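Local coordinates for high affinity transport system protein p37 (Mycoplasma hyorhinis, PDB 3EKI) that binds thiamine diphosphate as the extracytoplasmic lipoprotein of a high-affinity transport system, probably delivering it for uptake across the mycoplasma membrane, at residues 145-150 with 341-346; 152-157 with 310-315; 214-219 with 335-340. One frame throughout, in Å; residues are numbered along the deposited sequence.

Contact 1: residues 145-150 with 341-346. With TPP (thiamine diphosphate), chain B.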
loop_
_atom_site.group_PDB
_atom_site.type_symbol
_atom_site.label_atom_id
_atom_site.label_comp_id
_atom_site.label_asym_id
_atom_site.label_seq_id
_atom_site.Cartn_x
_atom_site.Cartn_y
_atom_site.Cartn_z
ATOM N N LEU A 145 -13.416 6.858 -4.891
ATOM C CA LEU A 145 -13.177 6.779 -3.461
ATOM C C LEU A 145 -11.681 6.840 -3.195
ATOM O O LEU A 145 -10.938 6.123 -3.876
ATOM C CB LEU A 145 -13.752 5.449 -2.969
ATOM C CG LEU A 145 -13.620 5.070 -1.491
ATOM C CD1 LEU A 145 -14.709 5.754 -0.674
ATOM C CD2 LEU A 145 -13.700 3.574 -1.229
ATOM N N GLU A 146 -11.250 7.654 -2.243
ATOM C CA GLU A 146 -9.859 7.619 -1.817
ATOM C C GLU A 146 -9.814 7.012 -0.418
ATOM O O GLU A 146 -10.483 7.560 0.458
ATOM C CB GLU A 146 -9.254 9.025 -1.785
ATOM C CG GLU A 146 -7.775 9.010 -1.419
ATOM C CD GLU A 146 -7.080 10.348 -1.527
ATOM O OE1 GLU A 146 -7.721 11.375 -1.832
ATOM O OE2 GLU A 146 -5.850 10.369 -1.283
ATOM N N THR A 147 -9.064 5.937 -0.208
ATOM C CA THR A 147 -8.892 5.443 1.166
ATOM C C THR A 147 -7.807 6.252 1.882
ATOM O O THR A 147 -6.978 6.892 1.238
ATOM C CB THR A 147 -8.568 3.942 1.194
ATOM O OG1 THR A 147 -7.239 3.765 0.680
ATOM C CG2 THR A 147 -9.488 3.106 0.323
ATOM N N THR A 148 -7.829 6.226 3.201
ATOM C CA THR A 148 -6.792 6.809 4.054
ATOM C C THR A 148 -6.407 5.758 5.085
ATOM O O THR A 148 -7.136 4.804 5.357
ATOM C CB THR A 148 -7.210 8.113 4.747
ATOM O OG1 THR A 148 -8.291 7.826 5.666
ATOM C CG2 THR A 148 -7.711 9.163 3.773
ATOM N N THR A 149 -5.218 5.891 5.670
ATOM C CA THR A 149 -4.750 4.912 6.659
ATOM C C THR A 149 -4.290 5.631 7.918
ATOM O O THR A 149 -3.864 6.786 7.820
ATOM C CB THR A 149 -3.644 4.067 5.992
ATOM O OG1 THR A 149 -3.319 2.924 6.788
ATOM C CG2 THR A 149 -2.345 4.841 5.808
ATOM N N ASN A 150 -4.359 4.984 9.067
ATOM C CA ASN A 150 -3.783 5.493 10.307
ATOM C C ASN A 150 -2.317 5.851 10.045
ATOM O O ASN A 150 -1.606 5.004 9.521
ATOM C CB ASN A 150 -3.890 4.479 11.440
ATOM C CG ASN A 150 -5.302 4.233 11.945
ATOM O OD1 ASN A 150 -6.183 5.078 11.760
ATOM N ND2 ASN A 150 -5.492 3.100 12.601
ATOM N N ILE A 341 2.891 8.623 -2.113
ATOM C CA ILE A 341 1.816 8.564 -3.130
ATOM C C ILE A 341 0.507 8.204 -2.455
ATOM O O ILE A 341 0.498 7.772 -1.301
ATOM C CB ILE A 341 2.135 7.553 -4.237
ATOM C CG1 ILE A 341 2.235 6.106 -3.776
ATOM C CG2 ILE A 341 3.401 7.996 -4.972
ATOM C CD1 ILE A 341 2.369 5.086 -4.891
ATOM N N PRO A 342 -0.645 8.393 -3.087
ATOM C CA PRO A 342 -1.901 8.154 -2.363
ATOM C C PRO A 342 -2.163 6.703 -1.995
ATOM O O PRO A 342 -1.690 5.799 -2.658
ATOM C CB PRO A 342 -2.962 8.595 -3.387
ATOM C CG PRO A 342 -2.217 9.584 -4.250
ATOM C CD PRO A 342 -0.862 8.901 -4.454
ATOM N N TYR A 343 -2.928 6.517 -0.917
ATOM C CA TYR A 343 -3.380 5.173 -0.575
ATOM C C TYR A 343 -4.363 4.694 -1.646
ATOM O O TYR A 343 -4.557 5.367 -2.659
ATOM C CB TYR A 343 -3.991 5.120 0.828
ATOM C CG TYR A 343 -3.533 3.956 1.662
ATOM C CD1 TYR A 343 -4.372 2.975 2.138
ATOM C CD2 TYR A 343 -2.178 3.813 1.983
ATOM C CE1 TYR A 343 -3.911 1.910 2.899
ATOM C CE2 TYR A 343 -1.716 2.768 2.742
ATOM C CZ TYR A 343 -2.578 1.806 3.210
ATOM O OH TYR A 343 -2.108 0.749 3.970
ATOM N N ASP A 344 -4.968 3.532 -1.449
ATOM C CA ASP A 344 -5.726 2.875 -2.512
ATOM C C ASP A 344 -6.980 3.672 -2.891
ATOM O O ASP A 344 -7.521 4.430 -2.100
ATOM C CB ASP A 344 -6.077 1.467 -2.081
ATOM C CG ASP A 344 -4.919 0.491 -2.045
ATOM O OD1 ASP A 344 -3.760 0.966 -2.123
ATOM O OD2 ASP A 344 -5.184 -0.732 -1.939
ATOM N N VAL A 345 -7.373 3.451 -4.130
ATOM C CA VAL A 345 -8.493 4.163 -4.744
ATOM C C VAL A 345 -9.582 3.199 -5.176
ATOM O O VAL A 345 -9.359 2.167 -5.794
ATOM C CB VAL A 345 -7.991 4.960 -5.960
ATOM C CG1 VAL A 345 -9.145 5.526 -6.767
ATOM C CG2 VAL A 345 -7.045 6.072 -5.497
ATOM N N GLY A 346 -10.813 3.551 -4.853
ATOM C CA GLY A 346 -11.989 2.802 -5.281
ATOM C C GLY A 346 -12.474 3.337 -6.625
ATOM O O GLY A 346 -12.630 4.533 -6.838
HETATM N "N1'" TPP B . -1.985 -2.369 6.796
HETATM C "C2'" TPP B . -2.573 -3.579 6.959
HETATM C CM2 TPP B . -3.353 -3.849 8.250
HETATM N "N3'" TPP B . -2.485 -4.521 6.003
HETATM C "C4'" TPP B . -1.881 -4.216 4.823
HETATM N "N4'" TPP B . -1.882 -5.137 3.856
HETATM C "C5'" TPP B . -1.216 -2.993 4.655
HETATM C "C6'" TPP B . -1.291 -2.079 5.698
HETATM C "C7'" TPP B . -0.425 -2.583 3.404
HETATM N N3 TPP B . -1.198 -1.913 2.343
HETATM C C2 TPP B . -2.486 -2.131 2.081
HETATM S S1 TPP B . -2.994 -1.099 0.764
HETATM C C5 TPP B . -1.395 -0.416 0.592
HETATM C C4 TPP B . -0.557 -1.082 1.467
HETATM C CM4 TPP B . 0.880 -0.592 1.746
HETATM C C6 TPP B . -0.997 0.593 -0.491
HETATM C C7 TPP B . -0.848 -0.105 -1.846
HETATM O O7 TPP B . 0.243 -1.047 -1.771
HETATM P PA TPP B . 0.421 -2.311 -2.718
HETATM O O1A TPP B . 1.454 -3.196 -2.127
HETATM O O2A TPP B . -0.906 -2.969 -2.969
HETATM O O3A TPP B . 0.830 -1.780 -4.146
HETATM P PB TPP B . 2.319 -1.471 -4.662
HETATM O O1B TPP B . 2.925 -0.371 -3.846
HETATM O O2B TPP B . 2.103 -1.042 -6.168
HETATM O O3B TPP B . 3.170 -2.811 -4.680
HETATM O O HOH W 1 -4.808 8.266 0.211
#
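Thr147 places OG1 between its own backbone N and carbonyl carbon (chi1 70°), and this turns the hydroxyl onto Asp344. The backbone sets Thr149 CB over the Tyr343 ring, and with OG1 anti to N (chi1 -168°) CG2 comes over the ring beside CE2. Two bonds grip one carbonyl: Thr147 N reaches Asp344 O at 2.9 Å, nearly along the C=O axis, and Thr147 OG1 donates to the same Asp344 O from a tilted approach. Leu145 and Gly346 form an antiparallel hydrogen-bonded pair, with Gly346 N 2.8 Å from Leu145 O. Glu146 and Val345 follow as the non-hydrogen-bonded pair. On the Tyr343 side of Asp344 the direct backbone pairing ends, and a water bridges Glu146 OE2, Thr147 O and Tyr343 N. Thr149 CB makes a CH-pi contact 3.8 Å from the Tyr343 ring centroid, while C6 of thiamine diphosphate lies over the opposite face. Thr147 OG1 sits at the ring edge, 3.3 Å from Tyr343 CD1. The Thr149 hydroxyl itself is bonded to Gly380 O. Tyr343 OH approaches ligand N3 at 3.2 Å, and Asp344 OD1 lies 3.1 Å from ligand C7. Asp344 OD2 is held by Tyr381 OH. The strand holds Asp344 directly and Tyr343 through the water, and the Asp344 carboxylate beside the thiazolium probably favours the ring's positive charge.

Contact 2: residues 152-157 with 310-315. With TPP (thiamine diphosphate), chain B.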
loop_
_atom_site.group_PDB
_atom_site.type_symbol
_atom_site.label_atom_id
_atom_site.label_comp_id
_atom_site.label_asym_id
_atom_site.label_seq_id
_atom_site.Cartn_x
_atom_site.Cartn_y
_atom_site.Cartn_z
ATOM N N PHE A 152 1.609 6.436 10.650
ATOM C CA PHE A 152 2.646 5.921 11.524
ATOM C C PHE A 152 3.139 7.037 12.445
ATOM O O PHE A 152 3.193 8.216 12.064
ATOM C CB PHE A 152 3.792 5.416 10.664
ATOM C CG PHE A 152 3.609 4.147 9.873
ATOM C CD1 PHE A 152 3.265 2.927 10.439
ATOM C CD2 PHE A 152 3.794 4.189 8.496
ATOM C CE1 PHE A 152 3.146 1.791 9.658
ATOM C CE2 PHE A 152 3.694 3.058 7.713
ATOM C CZ PHE A 152 3.362 1.853 8.299
ATOM N N VAL A 153 3.520 6.667 13.667
ATOM C CA VAL A 153 4.042 7.675 14.575
ATOM C C VAL A 153 5.279 8.377 14.023
ATOM O O VAL A 153 5.487 9.508 14.446
ATOM C CB VAL A 153 4.366 7.071 15.939
ATOM C CG1 VAL A 153 3.026 6.670 16.568
ATOM C CG2 VAL A 153 5.297 5.899 15.838
ATOM N N PHE A 154 5.994 7.736 13.119
ATOM C CA PHE A 154 7.215 8.283 12.509
ATOM C C PHE A 154 6.992 8.955 11.157
ATOM O O PHE A 154 7.945 9.412 10.495
ATOM C CB PHE A 154 8.243 7.151 12.425
ATOM C CG PHE A 154 7.772 5.886 11.730
ATOM C CD1 PHE A 154 7.411 4.765 12.450
ATOM C CD2 PHE A 154 7.662 5.817 10.343
ATOM C CE1 PHE A 154 6.932 3.599 11.876
ATOM C CE2 PHE A 154 7.199 4.654 9.754
ATOM C CZ PHE A 154 6.849 3.553 10.492
ATOM N N ASP A 155 5.771 9.087 10.637
ATOM C CA ASP A 155 5.545 9.689 9.311
ATOM C C ASP A 155 4.136 10.277 9.229
ATOM O O ASP A 155 3.268 9.786 8.502
ATOM C CB ASP A 155 5.760 8.636 8.236
ATOM C CG ASP A 155 5.685 9.072 6.795
ATOM O OD1 ASP A 155 5.779 10.286 6.498
ATOM O OD2 ASP A 155 5.546 8.178 5.923
ATOM N N LYS A 156 3.904 11.364 9.962
ATOM C CA LYS A 156 2.573 11.979 10.023
ATOM C C LYS A 156 2.366 13.154 9.057
ATOM O O LYS A 156 1.269 13.705 8.963
ATOM C CB LYS A 156 2.260 12.423 11.456
ATOM C CG LYS A 156 2.517 11.356 12.506
ATOM C CD LYS A 156 2.026 11.799 13.876
ATOM C CE LYS A 156 2.580 10.910 14.975
ATOM N NZ LYS A 156 1.672 10.854 16.156
ATOM N N GLU A 157 3.424 13.528 8.347
ATOM C CA GLU A 157 3.403 14.624 7.403
ATOM C C GLU A 157 3.723 14.176 5.978
ATOM O O GLU A 157 4.798 13.659 5.630
ATOM C CB GLU A 157 4.408 15.697 7.844
ATOM C CG GLU A 157 3.811 16.850 8.614
ATOM C CD GLU A 157 4.834 17.724 9.318
ATOM O OE1 GLU A 157 6.057 17.538 9.164
ATOM O OE2 GLU A 157 4.408 18.629 10.068
ATOM N N GLY A 310 7.278 0.699 6.779
ATOM C CA GLY A 310 6.684 0.141 7.975
ATOM C C GLY A 310 5.961 -1.174 7.815
ATOM O O GLY A 310 5.075 -1.445 8.638
ATOM N N SER A 311 6.325 -1.988 6.830
ATOM C CA SER A 311 5.688 -3.279 6.601
ATOM C C SER A 311 5.751 -4.163 7.836
ATOM O O SER A 311 4.899 -5.027 8.045
ATOM C CB SER A 311 6.344 -3.952 5.396
ATOM O OG SER A 311 7.731 -4.080 5.508
ATOM N N PHE A 312 6.746 -3.956 8.707
ATOM C CA PHE A 312 6.841 -4.746 9.936
ATOM C C PHE A 312 5.630 -4.527 10.836
ATOM O O PHE A 312 5.260 -5.341 11.679
ATOM C CB PHE A 312 8.154 -4.418 10.659
ATOM C CG PHE A 312 8.404 -2.942 10.867
ATOM C CD1 PHE A 312 7.763 -2.254 11.896
ATOM C CD2 PHE A 312 9.281 -2.224 10.053
ATOM C CE1 PHE A 312 7.970 -0.911 12.101
ATOM C CE2 PHE A 312 9.473 -0.873 10.257
ATOM C CZ PHE A 312 8.820 -0.202 11.268
ATOM N N ALA A 313 4.960 -3.393 10.683
ATOM C CA ALA A 313 3.834 -3.019 11.527
ATOM C C ALA A 313 2.639 -3.944 11.319
ATOM O O ALA A 313 1.852 -4.048 12.276
ATOM C CB ALA A 313 3.405 -1.583 11.288
ATOM N N TRP A 314 2.489 -4.591 10.188
ATOM C CA TRP A 314 1.421 -5.559 9.999
ATOM C C TRP A 314 1.927 -6.969 9.809
ATOM O O TRP A 314 1.231 -7.835 9.252
ATOM C CB TRP A 314 0.567 -5.136 8.809
ATOM C CG TRP A 314 1.196 -4.989 7.473
ATOM C CD1 TRP A 314 1.479 -5.979 6.580
ATOM C CD2 TRP A 314 1.623 -3.759 6.866
ATOM N NE1 TRP A 314 2.060 -5.436 5.457
ATOM C CE2 TRP A 314 2.157 -4.085 5.608
ATOM C CE3 TRP A 314 1.600 -2.425 7.274
ATOM C CZ2 TRP A 314 2.672 -3.125 4.735
ATOM C CZ3 TRP A 314 2.114 -1.481 6.401
ATOM C CH2 TRP A 314 2.632 -1.830 5.171
ATOM N N THR A 315 3.152 -7.226 10.262
ATOM C CA THR A 315 3.836 -8.494 10.097
ATOM C C THR A 315 4.112 -9.020 11.507
ATOM O O THR A 315 4.915 -8.446 12.230
ATOM C CB THR A 315 5.152 -8.377 9.314
ATOM O OG1 THR A 315 4.892 -7.834 7.997
ATOM C CG2 THR A 315 5.806 -9.736 9.123
HETATM N "N1'" TPP B . -1.985 -2.369 6.796
HETATM C "C2'" TPP B . -2.573 -3.579 6.959
HETATM C CM2 TPP B . -3.353 -3.849 8.250
HETATM N "N3'" TPP B . -2.485 -4.521 6.003
HETATM C "C4'" TPP B . -1.881 -4.216 4.823
HETATM N "N4'" TPP B . -1.882 -5.137 3.856
HETATM C "C5'" TPP B . -1.216 -2.993 4.655
HETATM C "C6'" TPP B . -1.291 -2.079 5.698
HETATM C "C7'" TPP B . -0.425 -2.583 3.404
HETATM N N3 TPP B . -1.198 -1.913 2.343
HETATM C C2 TPP B . -2.486 -2.131 2.081
HETATM S S1 TPP B . -2.994 -1.099 0.764
HETATM C C5 TPP B . -1.395 -0.416 0.592
HETATM C C4 TPP B . -0.557 -1.082 1.467
HETATM C CM4 TPP B . 0.880 -0.592 1.746
HETATM C C6 TPP B . -0.997 0.593 -0.491
HETATM C C7 TPP B . -0.848 -0.105 -1.846
HETATM O O7 TPP B . 0.243 -1.047 -1.771
HETATM P PA TPP B . 0.421 -2.311 -2.718
HETATM O O1A TPP B . 1.454 -3.196 -2.127
HETATM O O2A TPP B . -0.906 -2.969 -2.969
HETATM O O3A TPP B . 0.830 -1.780 -4.146
HETATM P PB TPP B . 2.319 -1.471 -4.662
HETATM O O1B TPP B . 2.925 -0.371 -3.846
HETATM O O2B TPP B . 2.103 -1.042 -6.168
HETATM O O3B TPP B . 3.170 -2.811 -4.680
#
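A type I beta turn, Phe152 to Asp155, sets two phenyl rings against the short 3-10 segment 311-313 in this periplasmic-binding-protein relative. Phe152 and Phe154 are the bumps. The hollow lies over Gly310, with Ala313, Trp314 and Phe312 around it. Phe152 has CG anti to its carbonyl carbon (chi1 -72°), which sends the ring forward into this hollow. Its CZ comes within 3.7 Å of Gly310 O. The ring edge meets the Ala313 methyl, with CE1 3.8 Å from Ala313 CB, and CZ also touches Trp314 CZ3 at 4.0 Å. Gly310 has a positive phi (66°) and no side chain, and Phe152 CZ packs close against its CA. Phe154 packs beside its neighbour, its ring face over Phe152 CB. The edge of Phe154 faces Gly310, with CZ 4.2 Å from Gly310 CA. Phe154 CE1 also meets Phe312 CZ at 4.3 Å. No hydrogen bond passes between the two segments, which meet here by packing. Helix 170-184 covers Phe154, and Tyr206 meets the Phe152 ring. Trp314 is the link to the ligand. One face of its indole lies over Ser311 O, and the aminopyrimidine of thiamine diphosphate rests on the other, with Trp314 CE3 3.3 Å from ligand C6'.

Contact 3: residues 214-219 with 335-340. With TPP (thiamine diphosphate), chain B.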
loop_
_atom_site.group_PDB
_atom_site.type_symbol
_atom_site.label_atom_id
_atom_site.label_comp_id
_atom_site.label_asym_id
_atom_site.label_seq_id
_atom_site.Cartn_x
_atom_site.Cartn_y
_atom_site.Cartn_z
ATOM N N PHE A 214 -1.687 8.963 2.199
ATOM C CA PHE A 214 -0.509 8.578 1.438
ATOM C C PHE A 214 0.169 7.367 2.068
ATOM O O PHE A 214 -0.105 7.016 3.224
ATOM C CB PHE A 214 0.466 9.755 1.407
ATOM C CG PHE A 214 1.036 10.076 2.786
ATOM C CD1 PHE A 214 2.231 9.570 3.281
ATOM C CD2 PHE A 214 0.330 10.922 3.627
ATOM C CE1 PHE A 214 2.668 9.847 4.561
ATOM C CE2 PHE A 214 0.756 11.227 4.895
ATOM C CZ PHE A 214 1.930 10.699 5.356
ATOM N N TYR A 215 1.132 6.780 1.377
ATOM C CA TYR A 215 2.075 5.828 1.942
ATOM C C TYR A 215 3.376 6.021 1.153
ATOM O O TYR A 215 3.448 6.744 0.150
ATOM C CB TYR A 215 1.610 4.377 1.946
ATOM C CG TYR A 215 1.622 3.696 0.595
ATOM C CD1 TYR A 215 0.908 4.215 -0.485
ATOM C CD2 TYR A 215 2.336 2.533 0.379
ATOM C CE1 TYR A 215 0.908 3.599 -1.718
ATOM C CE2 TYR A 215 2.363 1.909 -0.842
ATOM C CZ TYR A 215 1.646 2.439 -1.891
ATOM O OH TYR A 215 1.685 1.815 -3.110
ATOM N N ARG A 216 4.416 5.369 1.637
ATOM C CA ARG A 216 5.730 5.402 1.016
ATOM C C ARG A 216 6.321 4.003 0.900
ATOM O O ARG A 216 5.859 3.045 1.525
ATOM C CB ARG A 216 6.719 6.226 1.850
ATOM C CG ARG A 216 6.270 7.625 2.204
ATOM C CD ARG A 216 7.335 8.258 3.106
ATOM N NE ARG A 216 6.788 9.463 3.686
ATOM C CZ ARG A 216 6.843 10.695 3.221
ATOM N NH1 ARG A 216 7.471 10.944 2.072
ATOM N NH2 ARG A 216 6.259 11.657 3.930
ATOM N N GLY A 217 7.383 3.854 0.117
ATOM C CA GLY A 217 8.262 2.725 0.171
ATOM C C GLY A 217 9.455 3.055 1.088
ATOM O O GLY A 217 9.528 4.143 1.656
ATOM N N MET A 218 10.318 2.054 1.199
ATOM C CA MET A 218 11.530 2.273 2.002
ATOM C C MET A 218 12.625 1.361 1.498
ATOM O O MET A 218 12.364 0.334 0.880
ATOM C CB MET A 218 11.268 2.019 3.469
ATOM C CG MET A 218 10.943 0.597 3.842
ATOM S SD MET A 218 10.634 0.397 5.601
ATOM C CE MET A 218 12.267 0.642 6.268
ATOM N N ILE A 219 13.862 1.748 1.766
ATOM C CA ILE A 219 15.016 0.939 1.433
ATOM C C ILE A 219 15.688 0.476 2.737
ATOM O O ILE A 219 16.022 1.352 3.521
ATOM C CB ILE A 219 16.035 1.708 0.572
ATOM C CG1 ILE A 219 15.415 2.200 -0.744
ATOM C CG2 ILE A 219 17.287 0.886 0.313
ATOM C CD1 ILE A 219 16.267 3.055 -1.630
ATOM N N LEU A 335 17.486 2.605 5.585
ATOM C CA LEU A 335 18.396 3.592 5.015
ATOM C C LEU A 335 17.718 4.903 4.681
ATOM O O LEU A 335 18.158 6.002 5.042
ATOM C CB LEU A 335 19.058 2.980 3.781
ATOM C CG LEU A 335 19.938 3.938 2.964
ATOM C CD1 LEU A 335 21.211 4.239 3.704
ATOM C CD2 LEU A 335 20.168 3.301 1.599
ATOM N N ILE A 336 16.578 4.826 3.976
ATOM C CA ILE A 336 15.846 5.995 3.557
ATOM C C ILE A 336 14.433 5.548 3.158
ATOM O O ILE A 336 14.290 4.387 2.764
ATOM C CB ILE A 336 16.531 6.724 2.392
ATOM C CG1 ILE A 336 16.009 8.125 2.095
ATOM C CG2 ILE A 336 16.524 5.862 1.140
ATOM C CD1 ILE A 336 16.896 8.955 1.200
ATOM N N VAL A 337 13.463 6.436 3.320
ATOM C CA VAL A 337 12.131 6.123 2.768
ATOM C C VAL A 337 11.980 6.807 1.417
ATOM O O VAL A 337 12.907 7.456 0.907
ATOM C CB VAL A 337 10.984 6.493 3.706
ATOM C CG1 VAL A 337 11.189 5.695 5.007
ATOM C CG2 VAL A 337 10.852 7.968 3.979
ATOM N N THR A 338 10.818 6.693 0.790
ATOM C CA THR A 338 10.618 7.307 -0.515
ATOM C C THR A 338 9.679 8.505 -0.428
ATOM O O THR A 338 9.204 8.881 0.630
ATOM C CB THR A 338 10.038 6.319 -1.538
ATOM O OG1 THR A 338 8.642 6.060 -1.225
ATOM C CG2 THR A 338 10.746 4.972 -1.528
ATOM N N ASN A 339 9.407 9.107 -1.587
ATOM C CA ASN A 339 8.401 10.134 -1.758
ATOM C C ASN A 339 7.030 9.459 -1.605
ATOM O O ASN A 339 6.934 8.248 -1.756
ATOM C CB ASN A 339 8.533 10.820 -3.106
ATOM C CG ASN A 339 9.837 11.557 -3.324
ATOM O OD1 ASN A 339 10.427 12.065 -2.380
ATOM N ND2 ASN A 339 10.262 11.607 -4.582
ATOM N N PRO A 340 6.037 10.262 -1.246
ATOM C CA PRO A 340 4.711 9.700 -0.951
ATOM C C PRO A 340 3.734 9.671 -2.115
ATOM O O PRO A 340 3.748 10.573 -2.955
ATOM C CB PRO A 340 4.243 10.719 0.078
ATOM C CG PRO A 340 4.764 12.023 -0.436
ATOM C CD PRO A 340 6.105 11.705 -1.055
HETATM N "N1'" TPP B . -1.985 -2.369 6.796
HETATM C "C2'" TPP B . -2.573 -3.579 6.959
HETATM C CM2 TPP B . -3.353 -3.849 8.250
HETATM N "N3'" TPP B . -2.485 -4.521 6.003
HETATM C "C4'" TPP B . -1.881 -4.216 4.823
HETATM N "N4'" TPP B . -1.882 -5.137 3.856
HETATM C "C5'" TPP B . -1.216 -2.993 4.655
HETATM C "C6'" TPP B . -1.291 -2.079 5.698
HETATM C "C7'" TPP B . -0.425 -2.583 3.404
HETATM N N3 TPP B . -1.198 -1.913 2.343
HETATM C C2 TPP B . -2.486 -2.131 2.081
HETATM S S1 TPP B . -2.994 -1.099 0.764
HETATM C C5 TPP B . -1.395 -0.416 0.592
HETATM C C4 TPP B . -0.557 -1.082 1.467
HETATM C CM4 TPP B . 0.880 -0.592 1.746
HETATM C C6 TPP B . -0.997 0.593 -0.491
HETATM C C7 TPP B . -0.848 -0.105 -1.846
HETATM O O7 TPP B . 0.243 -1.047 -1.771
HETATM P PA TPP B . 0.421 -2.311 -2.718
HETATM O O1A TPP B . 1.454 -3.196 -2.127
HETATM O O2A TPP B . -0.906 -2.969 -2.969
HETATM O O3A TPP B . 0.830 -1.780 -4.146
HETATM P PB TPP B . 2.319 -1.471 -4.662
HETATM O O1B TPP B . 2.925 -0.371 -3.846
HETATM O O2B TPP B . 2.103 -1.042 -6.168
HETATM O O3B TPP B . 3.170 -2.811 -4.680
#
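Tyr215 OH donates to O1B of thiamine diphosphate at 2.6 Å, and the same ring lays one face over ligand C6. The phosphate oxygen lies in the ring plane, at the edge. Behind Tyr215, Arg216 points into the partner segment. Its chain runs extended from CG to NE, and a turn there (chi4 -91°) brings NH1 to Thr338 O at 3.1 Å. That bond is nearly straight (166°) and lies in both the carbonyl and the guanidinium planes. Pro340 CB covers one face of the guanidinium group. NH1 also bonds Lys160 O, and NE makes a salt bridge with Asp155, so several partners fix the group's rotation. Thr338 anchors the next step: its OG1 accepts from Gly217 N at 2.9 Å and donates to Asn339 O. Thr338 N returns a bond to Gly217 O, from above the carbonyl plane. The threonine methyl, CG2, packs against the Gly217 backbone. Further out the two segments pair as antiparallel strands. Met218 and Val337 are a non-hydrogen-bonded pair, with CB of Met218 4.0 Å from CG1 of Val337. Ile219 N meets Ile336 O at 2.9 Å, and Leu335 N meets Ile219 O at 2.8 Å. Leu335 and Ile336 both face Ile219, a classic beta bulge at the edge of a mixed five-stranded sheet.

Overall arrangement
From the N terminus, strand 141-152 supplies residues 145-150 of contact 1, and its last residue and the turn that follows supply 152-157 of contact 2. Residues 214-219 of contact 3 come next. Contact 2 closes its loop at 310-315, contact 3 at 335-340, and contact 1 last, at 341-346. Contacts 2 and 3 cross, and both lie within the span of contact 1. A salt bridge joins contacts 2 and 3. Ile341 O probably bonds Tyr215 N, joining contacts 1 and 3. Together they tie the six-stranded antiparallel sheet to the five-stranded mixed one, and all three touch thiamine diphosphate.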